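Local coordinates for putative cathepsin d (Ixodes ricinus, PDB 5N7Q), which probably cleaves proteins as an aspartic endopeptidase of the pepsin-like A1 family, and is captured here in its mature form with the inhibitor pepstatin A bound, at residues R73-I77 with V134-V138; V84-K90 with P104-V110. All blocks are in the same frame, centred on the assembly; numbering follows the deposited sequence. Where two conformers were deposited one is given.

Contact 1: residues R73-I77 with V134-V138; sequences RNFTI and VDGVV
Arg73 reaches across to the loop 134-138 and meets it at two points. Its chain bends at chi3 (-70°), which swings the guanidinium past the Asp135 side chain. NH1 gives a weak hydrogen bond to Asp135 O (3.1 Å, 122° at the hydrogen). Water 1, in the guanidinium plane, lies 2.7 Å from both Arg73 NH1 and Asp135 O, accepting from the first and donating to the second. NH2 packs on Val137 CG1 (3.4 Å) and forms a salt bridge with Asp71, the main partner of the arginine. The Asp135 carboxylate turns along the strand to Phe75 and Thr76. OD2 lies against Phe75 CB (3.5 Å), and OD1 takes a hydrogen bond from water 2, which accepts one from Thr76 N. This is an edge of the N-terminal lobe of the pepsin fold, where strand 69-79 leads to the flap and the loop precedes helix 140-146. Val134 fills the other end. Its CG1 sits on Thr76 O (3.3 Å), and CG2 meets Ile77 CG1 (3.9 Å) at an oblique crossing. Phe75 has CG between its backbone N and carbonyl carbon (chi1 82°). The ring therefore leads away towards Trp43, leaving CB between Asp135 OD2 and Val134 CG1. Ile77 also packs on the bound peptide.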
loop_
_atom_site.group_PDB
_atom_site.type_symbol
_atom_site.label_atom_id
_atom_site.label_comp_id
_atom_site.label_asym_id
_atom_site.label_seq_id
_atom_site.Cartn_x
_atom_site.Cartn_y
_atom_site.Cartn_z
ATOM N N ARG A 73 -24.407 2.168 10.481
ATOM C CA ARG A 73 -24.571 1.496 9.201
ATOM C C ARG A 73 -23.645 0.297 9.105
ATOM O O ARG A 73 -22.493 0.375 9.509
ATOM C CB ARG A 73 -24.248 2.408 8.032
ATOM C CG ARG A 73 -25.332 3.427 7.723
ATOM C CD ARG A 73 -24.870 4.407 6.665
ATOM N NE ARG A 73 -23.847 5.282 7.202
ATOM C CZ ARG A 73 -22.992 6.031 6.496
ATOM N NH1 ARG A 73 -23.005 6.020 5.162
ATOM N NH2 ARG A 73 -22.121 6.791 7.137
ATOM N N ASN A 74 -24.141 -0.794 8.560
ATOM C CA ASN A 74 -23.286 -1.919 8.230
ATOM C C ASN A 74 -22.249 -1.525 7.174
ATOM O O ASN A 74 -22.502 -0.708 6.284
ATOM C CB ASN A 74 -24.115 -3.097 7.704
ATOM C CG ASN A 74 -23.334 -4.401 7.693
ATOM O OD1 ASN A 74 -23.054 -4.972 8.744
ATOM N ND2 ASN A 74 -22.985 -4.880 6.505
ATOM N N PHE A 75 -21.071 -2.119 7.272
ATOM C CA PHE A 75 -20.068 -1.973 6.206
ATOM C C PHE A 75 -19.412 -3.327 5.947
ATOM O O PHE A 75 -19.268 -4.138 6.845
ATOM C CB PHE A 75 -19.037 -0.886 6.510
ATOM C CG PHE A 75 -17.917 -1.342 7.411
ATOM C CD1 PHE A 75 -18.077 -1.367 8.783
ATOM C CD2 PHE A 75 -16.697 -1.752 6.875
ATOM C CE1 PHE A 75 -17.048 -1.810 9.613
ATOM C CE2 PHE A 75 -15.671 -2.186 7.695
ATOM C CZ PHE A 75 -15.847 -2.223 9.062
ATOM N N THR A 76 -19.019 -3.532 4.690
ATOM C CA THR A 76 -18.289 -4.735 4.292
ATOM C C THR A 76 -17.276 -4.329 3.245
ATOM O O THR A 76 -17.575 -3.571 2.320
ATOM C CB THR A 76 -19.201 -5.857 3.768
ATOM O OG1 THR A 76 -18.434 -7.056 3.591
ATOM C CG2 THR A 76 -19.908 -5.465 2.471
ATOM N N ILE A 77 -16.056 -4.829 3.409
ATOM C CA ILE A 77 -14.999 -4.520 2.445
ATOM C C ILE A 77 -14.285 -5.797 2.082
ATOM O O ILE A 77 -13.990 -6.628 2.968
ATOM C CB ILE A 77 -13.958 -3.497 2.961
ATOM C CG1 ILE A 77 -14.627 -2.324 3.660
ATOM C CG2 ILE A 77 -13.087 -2.992 1.812
ATOM C CD1 ILE A 77 -13.682 -1.378 4.365
ATOM N N VAL A 134 -16.216 2.540 0.746
ATOM C CA VAL A 134 -17.403 1.764 1.101
ATOM C C VAL A 134 -18.266 2.628 2.015
ATOM O O VAL A 134 -17.768 3.298 2.906
ATOM C CB VAL A 134 -17.002 0.419 1.719
ATOM C CG1 VAL A 134 -18.202 -0.318 2.292
ATOM C CG2 VAL A 134 -16.310 -0.452 0.696
ATOM N N ASP A 135 -19.566 2.614 1.724
ATOM C CA ASP A 135 -20.568 3.448 2.382
ATOM C C ASP A 135 -20.410 4.960 2.156
ATOM O O ASP A 135 -21.098 5.724 2.789
ATOM C CB ASP A 135 -20.648 3.166 3.891
ATOM C CG ASP A 135 -21.228 1.790 4.242
ATOM O OD1 ASP A 135 -21.584 0.971 3.372
ATOM O OD2 ASP A 135 -21.352 1.543 5.473
ATOM N N GLY A 136 -19.524 5.381 1.245
ATOM C CA GLY A 136 -19.368 6.796 0.936
ATOM C C GLY A 136 -18.831 7.646 2.070
ATOM O O GLY A 136 -18.968 8.856 2.066
ATOM N N VAL A 137 -18.237 7.009 3.062
ATOM C CA VAL A 137 -17.722 7.726 4.226
ATOM C C VAL A 137 -16.432 8.438 3.865
ATOM O O VAL A 137 -15.614 7.907 3.084
ATOM C CB VAL A 137 -17.528 6.812 5.453
ATOM C CG1 VAL A 137 -18.887 6.403 6.027
ATOM C CG2 VAL A 137 -16.706 5.585 5.170
ATOM N N VAL A 138 -16.269 9.630 4.421
ATOM C CA VAL A 138 -15.127 10.503 4.090
ATOM C C VAL A 138 -13.803 9.876 4.522
ATOM O O VAL A 138 -13.611 9.555 5.708
ATOM C CB VAL A 138 -15.292 11.942 4.652
ATOM C CG1 VAL A 138 -15.355 11.987 6.162
ATOM C CG2 VAL A 138 -14.155 12.830 4.148
HETATM O O HOH W 1 -21.504 8.069 4.127
HETATM O O HOH W 2 -21.084 -1.911 2.995
#

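Contact 2: residues V84-K90 with P104-V110; sequences VEGFISK and PLGEALV
Strands 82-95 and 103-112 pair antiparallel in the N-terminal lobe of the pepsin-like fold, and a classic beta bulge interrupts their ladder. Ser89 and Leu105 form a hydrogen-bonded pair, with both bonds 2.8 Å between N of one residue and O of the other. Phe87 and Glu107 form the next such pair. Between them, Ile88 faces Gly106 in a non-hydrogen-bonded pair. At Gly86, the glycine CA comes close to Glu107 O (3.2 Å) in a CA-H...O contact.

One face carries Phe87, Ser89 and Glu107. Glu107 CB lies over the Phe87 ring in a CH-pi contact, 3.9 Å from the centroid. The carboxylate runs on past CE2 and CZ, its plane turned 44° from the ring. Ser89 OG stands beside its backbone N (chi1 -65°), which turns it to Glu107. It donates to OE2 of Glu107 (2.7 Å) on the anti side, while OE1 is bonded to Ser46 OG. These two hydroxyl partners probably hold the rotation of the buried carboxylate. Leu109 CD1 meets the ring edge at Phe87 CD1 (4.0 Å). Within the bulge, Glu85 CG packs on Val110 CB (3.5 Å), the two side chains side by side and pointing the same way. Towards Trp43, on which both pack, Val84 CG2 touches Ala108 CB (3.5 Å). Glu85 O accepts from both Leu109 N and Val110 N, the pattern that defines a classic bulge in an antiparallel sheet.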
loop_
_atom_site.group_PDB
_atom_site.type_symbol
_atom_site.label_atom_id
_atom_site.label_comp_id
_atom_site.label_asym_id
_atom_site.label_seq_id
_atom_site.Cartn_x
_atom_site.Cartn_y
_atom_site.Cartn_z
ATOM N N VAL A 84 -13.461 -7.698 5.705
ATOM C CA VAL A 84 -13.893 -7.106 6.971
ATOM C C VAL A 84 -15.362 -6.724 6.893
ATOM O O VAL A 84 -15.866 -6.317 5.843
ATOM C CB VAL A 84 -12.972 -5.911 7.389
ATOM C CG1 VAL A 84 -13.010 -4.798 6.371
ATOM C CG2 VAL A 84 -13.286 -5.416 8.796
ATOM N N GLU A 85 -16.056 -6.889 8.010
ATOM C CA GLU A 85 -17.418 -6.398 8.129
ATOM C C GLU A 85 -17.685 -5.952 9.556
ATOM O O GLU A 85 -17.081 -6.443 10.522
ATOM C CB GLU A 85 -18.424 -7.445 7.663
ATOM C CG GLU A 85 -18.490 -8.677 8.500
ATOM C CD GLU A 85 -19.579 -9.643 8.048
ATOM O OE1 GLU A 85 -20.300 -10.171 8.939
ATOM O OE2 GLU A 85 -19.709 -9.856 6.814
ATOM N N GLY A 86 -18.535 -4.945 9.691
ATOM C CA GLY A 86 -18.931 -4.463 11.007
ATOM C C GLY A 86 -19.894 -3.301 10.836
ATOM O O GLY A 86 -20.669 -3.293 9.873
ATOM N N PHE A 87 -19.778 -2.286 11.685
ATOM C CA PHE A 87 -20.626 -1.093 11.606
ATOM C C PHE A 87 -19.810 0.170 11.718
ATOM O O PHE A 87 -18.727 0.177 12.325
ATOM C CB PHE A 87 -21.719 -1.133 12.696
ATOM C CG PHE A 87 -21.178 -1.154 14.097
ATOM C CD1 PHE A 87 -20.825 -2.355 14.708
ATOM C CD2 PHE A 87 -20.980 0.028 14.800
ATOM C CE1 PHE A 87 -20.307 -2.363 16.001
ATOM C CE2 PHE A 87 -20.463 0.013 16.081
ATOM C CZ PHE A 87 -20.126 -1.172 16.687
ATOM N N ILE A 88 -20.356 1.262 11.177
ATOM C CA ILE A 88 -19.671 2.541 11.168
ATOM C C ILE A 88 -19.879 3.309 12.482
ATOM O O ILE A 88 -20.984 3.268 13.084
ATOM C CB ILE A 88 -20.162 3.413 9.996
ATOM C CG1 ILE A 88 -19.884 2.715 8.651
ATOM C CG2 ILE A 88 -19.512 4.792 10.023
ATOM C CD1 ILE A 88 -18.419 2.574 8.305
ATOM N N SER A 89 -18.826 3.986 12.937
ATOM C CA SER A 89 -18.891 4.979 14.030
ATOM C C SER A 89 -18.086 6.192 13.597
ATOM O O SER A 89 -17.497 6.195 12.518
ATOM C CB SER A 89 -18.338 4.381 15.333
ATOM O OG SER A 89 -19.181 3.313 15.774
ATOM N N LYS A 90 -18.100 7.243 14.405
ATOM C CA LYS A 90 -17.353 8.464 14.093
ATOM C C LYS A 90 -16.658 8.964 15.334
ATOM O O LYS A 90 -17.228 8.930 16.433
ATOM C CB LYS A 90 -18.353 9.501 13.558
ATOM C CG LYS A 90 -17.821 10.841 13.062
ATOM C CD LYS A 90 -18.816 11.532 12.095
ATOM C CE LYS A 90 -20.198 11.757 12.713
ATOM N NZ LYS A 90 -21.092 12.623 11.865
ATOM N N PRO A 104 -15.240 9.210 10.230
ATOM C CA PRO A 104 -15.882 7.918 10.233
ATOM C C PRO A 104 -14.870 6.777 10.203
ATOM O O PRO A 104 -13.861 6.870 9.529
ATOM C CB PRO A 104 -16.716 7.902 8.946
ATOM C CG PRO A 104 -16.865 9.295 8.567
ATOM C CD PRO A 104 -15.610 9.986 9.045
ATOM N N LEU A 105 -15.142 5.755 10.983
ATOM C CA LEU A 105 -14.355 4.529 10.997
ATOM C C LEU A 105 -15.276 3.332 11.074
ATOM O O LEU A 105 -16.382 3.386 11.654
ATOM C CB LEU A 105 -13.365 4.484 12.172
ATOM C CG LEU A 105 -13.905 4.391 13.615
ATOM C CD1 LEU A 105 -12.997 3.632 14.566
ATOM C CD2 LEU A 105 -14.188 5.764 14.203
ATOM N N GLY A 106 -14.795 2.220 10.541
ATOM C CA GLY A 106 -15.479 0.945 10.703
ATOM C C GLY A 106 -15.060 0.260 11.995
ATOM O O GLY A 106 -13.865 0.153 12.289
ATOM N N GLU A 107 -16.046 -0.188 12.775
ATOM C CA GLU A 107 -15.796 -1.051 13.920
ATOM C C GLU A 107 -15.965 -2.466 13.427
ATOM O O GLU A 107 -17.087 -2.934 13.164
ATOM C CB GLU A 107 -16.783 -0.774 15.048
ATOM C CG GLU A 107 -16.731 0.626 15.621
ATOM C CD GLU A 107 -17.230 0.685 17.061
ATOM O OE1 GLU A 107 -16.917 -0.237 17.842
ATOM O OE2 GLU A 107 -17.885 1.687 17.422
ATOM N N ALA A 108 -14.856 -3.178 13.309
ATOM C CA ALA A 108 -14.847 -4.526 12.737
ATOM C C ALA A 108 -15.326 -5.574 13.736
ATOM O O ALA A 108 -14.867 -5.605 14.876
ATOM C CB ALA A 108 -13.447 -4.843 12.257
ATOM N N LEU A 109 -16.282 -6.386 13.294
ATOM C CA LEU A 109 -16.773 -7.554 14.031
ATOM C C LEU A 109 -16.331 -8.878 13.442
ATOM O O LEU A 109 -16.143 -9.834 14.203
ATOM C CB LEU A 109 -18.306 -7.522 14.122
ATOM C CG LEU A 109 -18.929 -6.274 14.728
ATOM C CD1 LEU A 109 -20.453 -6.372 14.683
ATOM C CD2 LEU A 109 -18.468 -6.075 16.159
ATOM N N VAL A 110 -16.214 -8.954 12.114
ATOM C CA VAL A 110 -15.822 -10.193 11.447
ATOM C C VAL A 110 -14.702 -9.865 10.469
ATOM O O VAL A 110 -14.840 -8.990 9.626
ATOM C CB VAL A 110 -17.028 -10.866 10.751
ATOM C CG1 VAL A 110 -16.618 -12.136 10.008
ATOM C CG2 VAL A 110 -18.093 -11.222 11.787
#

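Contacts 1 and 2 meet on neighbouring strands. Strands 69-79 and 82-95 follow each other in the chain and pair directly, as where Arg73 O meets Ile88 N and Ile77 N meets Val84 O. Contact 2 is nested within the chain loop that contact 1 closes. Its backbone ladder is regular apart from the bulge, and just over half of its residues are buried. Contact 1 is smaller and more exposed. It joins a strand to an irregular loop through side chains, a few backbone atoms and two waters, with one weak direct hydrogen bond. The Phe75 ring links the two, since its CE1 rests on Gly106 CA. Asp135 and Val137 of the loop also pack on Ile88 and Pro104, respectively.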